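Binding domain (Hc) of Paraclostridial Mosquitocidal Protein 1 (PDB 6HOX) forms the receptor-binding domain of a botulinum-like neurotoxin that targets Anopheles mosquitoes, the part of the heavy chain that recognises host cells. Local coordinates at residues G109-L114 with V133-D138; T278-S281 with Y286-Y289. One frame throughout, in Å; residues are numbered along the deposited sequence.

Contact 1: residues G109-L114 with V133-D138; sequences GIEYDL and VWRMKD
Glu111 and Val133 bring the two backbones closest, yet their CA atoms stay 7.9 Å apart, too far for main-chain pairing; strand 122-128 lies between, bonded through its backbone to Tyr112 on one flank and to Val133 on the other. The gap is bridged by Glu111 and Arg135, whose side chains point toward each other across strand 122-128. The glutamate runs out extended beyond CG and presents both carboxylate oxygens to the guanidinium edge, a match for its two terminal nitrogens; arginine is long enough to span the remaining distance. Arg135 NH1 donates to OE1 of Glu111 at 2.6 Å, arriving on the syn side, while Arg135 NH2 meets Glu111 OE2 at 2.5 Å, a doubtfully short length that may reflect coordinate error. Both bonds are nearly straight, making a bidentate salt bridge with the two flat groups only 21° apart. Arg135 leaves its strand with CG anti to the backbone N, and a bend at chi3 (-59°) turns the guanidinium back toward Glu111. Val133, beta-branched as suits a strand, packs its methyls against the carboxylate, CG1 lying 3.8 Å from Glu111 OE2. Arg135 NH2 also forms a salt bridge with Asp145, on the neighbouring strand 143-147. Two acids thus share one guanidinium, which should fix its rotation, and its positive charge would be expected to stabilise both carboxylates as anions within the concanavalin-like N-terminal subdomain.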
loop_
_atom_site.group_PDB
_atom_site.type_symbol
_atom_site.label_atom_id
_atom_site.label_comp_id
_atom_site.label_asym_id
_atom_site.label_seq_id
_atom_site.Cartn_x
_atom_site.Cartn_y
_atom_site.Cartn_z
ATOM N N GLY A 109 -12.756 -17.161 10.614
ATOM C CA GLY A 109 -13.688 -17.977 9.856
ATOM C C GLY A 109 -15.031 -17.298 9.624
ATOM O O GLY A 109 -15.910 -17.897 8.991
ATOM N N ILE A 110 -15.183 -16.050 10.094
ATOM C CA ILE A 110 -16.446 -15.293 9.981
ATOM C C ILE A 110 -16.280 -14.175 8.940
ATOM O O ILE A 110 -15.443 -13.291 9.128
ATOM C CB ILE A 110 -16.849 -14.733 11.360
ATOM C CG1 ILE A 110 -17.111 -15.855 12.372
ATOM C CG2 ILE A 110 -18.046 -13.795 11.249
ATOM C CD1 ILE A 110 -16.755 -15.477 13.789
ATOM N N GLU A 111 -17.065 -14.239 7.853
ATOM C CA GLU A 111 -17.171 -13.171 6.840
ATOM C C GLU A 111 -17.895 -11.978 7.463
ATOM O O GLU A 111 -18.921 -12.174 8.064
ATOM C CB GLU A 111 -18.063 -13.522 5.647
ATOM C CG GLU A 111 -17.455 -14.439 4.626
ATOM C CD GLU A 111 -18.278 -14.572 3.348
ATOM O OE1 GLU A 111 -19.088 -13.664 3.052
ATOM O OE2 GLU A 111 -18.083 -15.570 2.636
ATOM N N TYR A 112 -17.408 -10.757 7.243
ATOM C CA TYR A 112 -18.187 -9.587 7.610
ATOM C C TYR A 112 -18.167 -8.556 6.473
ATOM O O TYR A 112 -17.218 -8.481 5.686
ATOM C CB TYR A 112 -17.772 -9.042 8.976
ATOM C CG TYR A 112 -16.327 -8.633 9.144
ATOM C CD1 TYR A 112 -15.868 -7.378 8.768
ATOM C CD2 TYR A 112 -15.419 -9.498 9.727
ATOM C CE1 TYR A 112 -14.543 -7.006 8.953
ATOM C CE2 TYR A 112 -14.088 -9.148 9.913
ATOM C CZ TYR A 112 -13.648 -7.895 9.534
ATOM O OH TYR A 112 -12.337 -7.579 9.751
ATOM N N ASP A 113 -19.250 -7.766 6.420
ATOM C CA ASP A 113 -19.544 -6.828 5.335
ATOM C C ASP A 113 -18.597 -5.624 5.392
ATOM O O ASP A 113 -18.184 -5.165 6.476
ATOM C CB ASP A 113 -20.968 -6.277 5.411
ATOM C CG ASP A 113 -22.087 -7.298 5.244
ATOM O OD1 ASP A 113 -21.797 -8.427 4.807
ATOM O OD2 ASP A 113 -23.247 -6.941 5.557
ATOM N N LEU A 114 -18.269 -5.123 4.204
ATOM C CA LEU A 114 -17.681 -3.821 4.034
ATOM C C LEU A 114 -18.603 -2.945 3.168
ATOM O O LEU A 114 -18.872 -1.783 3.498
ATOM C CB LEU A 114 -16.312 -4.001 3.384
ATOM C CG LEU A 114 -15.550 -2.701 3.157
ATOM C CD1 LEU A 114 -15.362 -1.937 4.463
ATOM C CD2 LEU A 114 -14.208 -2.973 2.505
ATOM N N VAL A 133 -13.712 -11.048 0.047
ATOM C CA VAL A 133 -14.785 -11.836 -0.552
ATOM C C VAL A 133 -15.615 -10.925 -1.451
ATOM O O VAL A 133 -16.065 -9.864 -0.990
ATOM C CB VAL A 133 -15.705 -12.451 0.517
ATOM C CG1 VAL A 133 -16.852 -13.234 -0.119
ATOM C CG2 VAL A 133 -14.911 -13.328 1.474
ATOM N N TRP A 134 -15.815 -11.370 -2.693
ATOM C CA TRP A 134 -16.820 -10.876 -3.611
ATOM C C TRP A 134 -17.880 -11.967 -3.748
ATOM O O TRP A 134 -17.548 -13.120 -4.035
ATOM C CB TRP A 134 -16.209 -10.504 -4.974
ATOM C CG TRP A 134 -17.218 -10.302 -6.057
ATOM C CD1 TRP A 134 -17.490 -11.147 -7.097
ATOM C CD2 TRP A 134 -18.115 -9.188 -6.199
ATOM N NE1 TRP A 134 -18.474 -10.618 -7.887
ATOM C CE2 TRP A 134 -18.877 -9.420 -7.359
ATOM C CE3 TRP A 134 -18.314 -8.003 -5.487
ATOM C CZ2 TRP A 134 -19.840 -8.520 -7.806
ATOM C CZ3 TRP A 134 -19.270 -7.117 -5.919
ATOM C CH2 TRP A 134 -20.030 -7.381 -7.059
ATOM N N ARG A 135 -19.143 -11.614 -3.524
ATOM C CA ARG A 135 -20.203 -12.592 -3.674
ATOM C C ARG A 135 -21.383 -11.972 -4.428
ATOM O O ARG A 135 -21.760 -10.811 -4.164
ATOM C CB ARG A 135 -20.652 -13.139 -2.318
ATOM C CG ARG A 135 -21.882 -14.035 -2.434
ATOM C CD ARG A 135 -22.292 -14.755 -1.166
ATOM N NE ARG A 135 -21.204 -15.603 -0.692
ATOM C CZ ARG A 135 -20.439 -15.315 0.356
ATOM N NH1 ARG A 135 -20.852 -14.421 1.240
ATOM N NH2 ARG A 135 -19.269 -15.918 0.506
ATOM N N MET A 136 -21.926 -12.764 -5.364
ATOM C CA MET A 136 -23.166 -12.512 -6.083
ATOM C C MET A 136 -24.181 -13.615 -5.737
ATOM O O MET A 136 -23.819 -14.798 -5.647
ATOM C CB MET A 136 -22.918 -12.507 -7.595
ATOM C CG MET A 136 -22.127 -11.290 -8.057
ATOM S SD MET A 136 -21.639 -11.354 -9.788
ATOM C CE MET A 136 -20.580 -12.780 -9.727
ATOM N N LYS A 137 -25.438 -13.217 -5.514
ATOM C CA LYS A 137 -26.538 -14.157 -5.326
ATOM C C LYS A 137 -27.736 -13.683 -6.151
ATOM O O LYS A 137 -28.138 -12.537 -6.063
ATOM C CB LYS A 137 -26.894 -14.289 -3.845
ATOM C CG LYS A 137 -27.941 -15.350 -3.539
ATOM C CD LYS A 137 -28.795 -15.048 -2.338
ATOM C CE LYS A 137 -28.187 -15.451 -1.018
ATOM N NZ LYS A 137 -29.212 -15.357 0.048
ATOM N N ASP A 138 -28.288 -14.574 -6.976
ATOM C CA ASP A 138 -29.386 -14.200 -7.852
ATOM C C ASP A 138 -30.714 -14.554 -7.162
ATOM O O ASP A 138 -30.748 -15.048 -6.038
ATOM C CB ASP A 138 -29.182 -14.793 -9.254
ATOM C CG ASP A 138 -29.524 -16.254 -9.387
ATOM O OD1 ASP A 138 -29.975 -16.843 -8.369
ATOM O OD2 ASP A 138 -29.329 -16.795 -10.517
#

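Contact 2: residues T278-S281 with Y286-Y289; sequences TYKS and YYPY
Thr278 and Tyr287 form an antiparallel hydrogen-bonded pair of this hairpin: Thr278 N gives a bond to Tyr287 O at 3.0 Å, and Tyr287 N returns one to Thr278 O at 2.8 Å. Next to them, Tyr279 and Tyr286 make a non-hydrogen-bonded pair, with CA atoms 4.1 Å apart. Their rings meet obliquely, planes 43° apart, and CD1 of Tyr279 sits over the centre of the Tyr286 ring, 3.5 Å above its plane. Lys280 points toward the partner strand and brings CE over one face of the Tyr287 ring, its CD 3.7 Å from Tyr287 CD1. Lysine suits this place because its methylenes can pack on a ring while its amine, turned by a bend at chi4 (-66°), hydrogen-bonds the hydroxyl of Tyr411. Thr278 also touches Tyr289, CB to CE1 at 4.0 Å, the two side chains crossing at about a right angle. Tyr279 and Tyr286 thus lie on one face of the hairpin and Tyr287 on the other. Farther out, Tyr286 meets Tyr342 edge-to-face and bonds through its backbone to Leu362 of strand 361-363. Leu345 and Leu347 of strand 345-348 touch Tyr286 and Pro288, and strand 285-291 also pairs with strand 409-415 in the trefoil-type C-terminal subdomain.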
loop_
_atom_site.group_PDB
_atom_site.type_symbol
_atom_site.label_atom_id
_atom_site.label_comp_id
_atom_site.label_asym_id
_atom_site.label_seq_id
_atom_site.Cartn_x
_atom_site.Cartn_y
_atom_site.Cartn_z
ATOM N N THR A 278 26.825 1.933 14.624
ATOM C CA THR A 278 27.883 1.510 15.512
ATOM C C THR A 278 29.106 2.405 15.266
ATOM O O THR A 278 29.546 2.585 14.112
ATOM C CB THR A 278 28.189 0.021 15.311
ATOM O OG1 THR A 278 29.153 -0.364 16.295
ATOM C CG2 THR A 278 28.722 -0.303 13.933
ATOM N N TYR A 279 29.630 2.969 16.358
ATOM C CA TYR A 279 30.846 3.745 16.333
ATOM C C TYR A 279 32.034 2.782 16.296
ATOM O O TYR A 279 32.202 1.976 17.200
ATOM C CB TYR A 279 30.908 4.672 17.547
ATOM C CG TYR A 279 32.130 5.549 17.577
ATOM C CD1 TYR A 279 32.371 6.470 16.572
ATOM C CD2 TYR A 279 33.054 5.451 18.603
ATOM C CE1 TYR A 279 33.496 7.276 16.588
ATOM C CE2 TYR A 279 34.186 6.247 18.634
ATOM C CZ TYR A 279 34.405 7.163 17.625
ATOM O OH TYR A 279 35.517 7.943 17.656
ATOM N N LYS A 280 32.827 2.843 15.225
ATOM C CA LYS A 280 34.033 2.057 15.133
ATOM C C LYS A 280 35.208 2.943 15.543
ATOM O O LYS A 280 35.681 3.751 14.754
ATOM C CB LYS A 280 34.189 1.464 13.734
ATOM C CG LYS A 280 33.300 0.260 13.481
ATOM C CD LYS A 280 33.479 -0.331 12.112
ATOM C CE LYS A 280 32.450 -1.394 11.801
ATOM N NZ LYS A 280 32.607 -2.579 12.680
ATOM N N SER A 281 35.636 2.770 16.801
ATOM C CA SER A 281 36.698 3.545 17.452
ATOM C C SER A 281 37.954 3.610 16.571
ATOM O O SER A 281 38.597 4.649 16.497
ATOM C CB SER A 281 37.017 2.956 18.802
ATOM O OG SER A 281 37.330 1.573 18.669
ATOM N N TYR A 286 31.043 6.532 12.675
ATOM C CA TYR A 286 29.814 5.776 12.880
ATOM C C TYR A 286 29.369 5.141 11.553
ATOM O O TYR A 286 29.273 5.823 10.527
ATOM C CB TYR A 286 28.701 6.683 13.403
ATOM C CG TYR A 286 29.036 7.456 14.650
ATOM C CD1 TYR A 286 29.642 8.696 14.572
ATOM C CD2 TYR A 286 28.705 6.970 15.903
ATOM C CE1 TYR A 286 29.945 9.422 15.709
ATOM C CE2 TYR A 286 28.986 7.691 17.051
ATOM C CZ TYR A 286 29.613 8.921 16.954
ATOM O OH TYR A 286 29.903 9.651 18.074
ATOM N N TYR A 287 29.088 3.837 11.595
ATOM C CA TYR A 287 28.637 3.059 10.454
ATOM C C TYR A 287 27.178 2.653 10.666
ATOM O O TYR A 287 26.848 2.027 11.670
ATOM C CB TYR A 287 29.501 1.809 10.256
ATOM C CG TYR A 287 30.873 2.063 9.680
ATOM C CD1 TYR A 287 31.905 2.572 10.454
ATOM C CD2 TYR A 287 31.135 1.820 8.344
ATOM C CE1 TYR A 287 33.166 2.808 9.921
ATOM C CE2 TYR A 287 32.388 2.053 7.794
ATOM C CZ TYR A 287 33.414 2.549 8.583
ATOM O OH TYR A 287 34.640 2.785 8.016
ATOM N N PRO A 288 26.253 2.960 9.725
ATOM C CA PRO A 288 24.909 2.386 9.791
ATOM C C PRO A 288 24.972 0.946 9.265
ATOM O O PRO A 288 25.768 0.644 8.382
ATOM C CB PRO A 288 24.095 3.339 8.906
ATOM C CG PRO A 288 25.094 3.769 7.847
ATOM C CD PRO A 288 26.426 3.859 8.575
ATOM N N TYR A 289 24.114 0.072 9.796
ATOM C CA TYR A 289 24.001 -1.295 9.296
ATOM C C TYR A 289 22.560 -1.792 9.500
ATOM O O TYR A 289 21.821 -1.253 10.322
ATOM C CB TYR A 289 25.046 -2.191 9.978
ATOM C CG TYR A 289 24.815 -2.435 11.450
ATOM C CD1 TYR A 289 25.200 -1.502 12.397
ATOM C CD2 TYR A 289 24.195 -3.590 11.896
ATOM C CE1 TYR A 289 24.978 -1.705 13.749
ATOM C CE2 TYR A 289 23.968 -3.812 13.247
ATOM C CZ TYR A 289 24.359 -2.866 14.175
ATOM O OH TYR A 289 24.137 -3.084 15.509
#

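How the contacts relate
Contact 1 closes before contact 2 opens along the chain, and the two lie on opposite sides of its centre, with their own centres 53 Å apart and nearest atoms about 35 Å apart. They share no sheet. Residues 109-114 and 133-138 belong to the concanavalin-like N-terminal receptor-binding region, on strands 112-113 and 131-137 of one antiparallel sheet; residues 278-281 and 286-289 form adjacent arms of a hairpin in the trefoil-type C-terminal region. Each contact therefore lies within one subdomain and far from the other contact, so the two are independent local features of the two halves that together make up the receptor-binding domain.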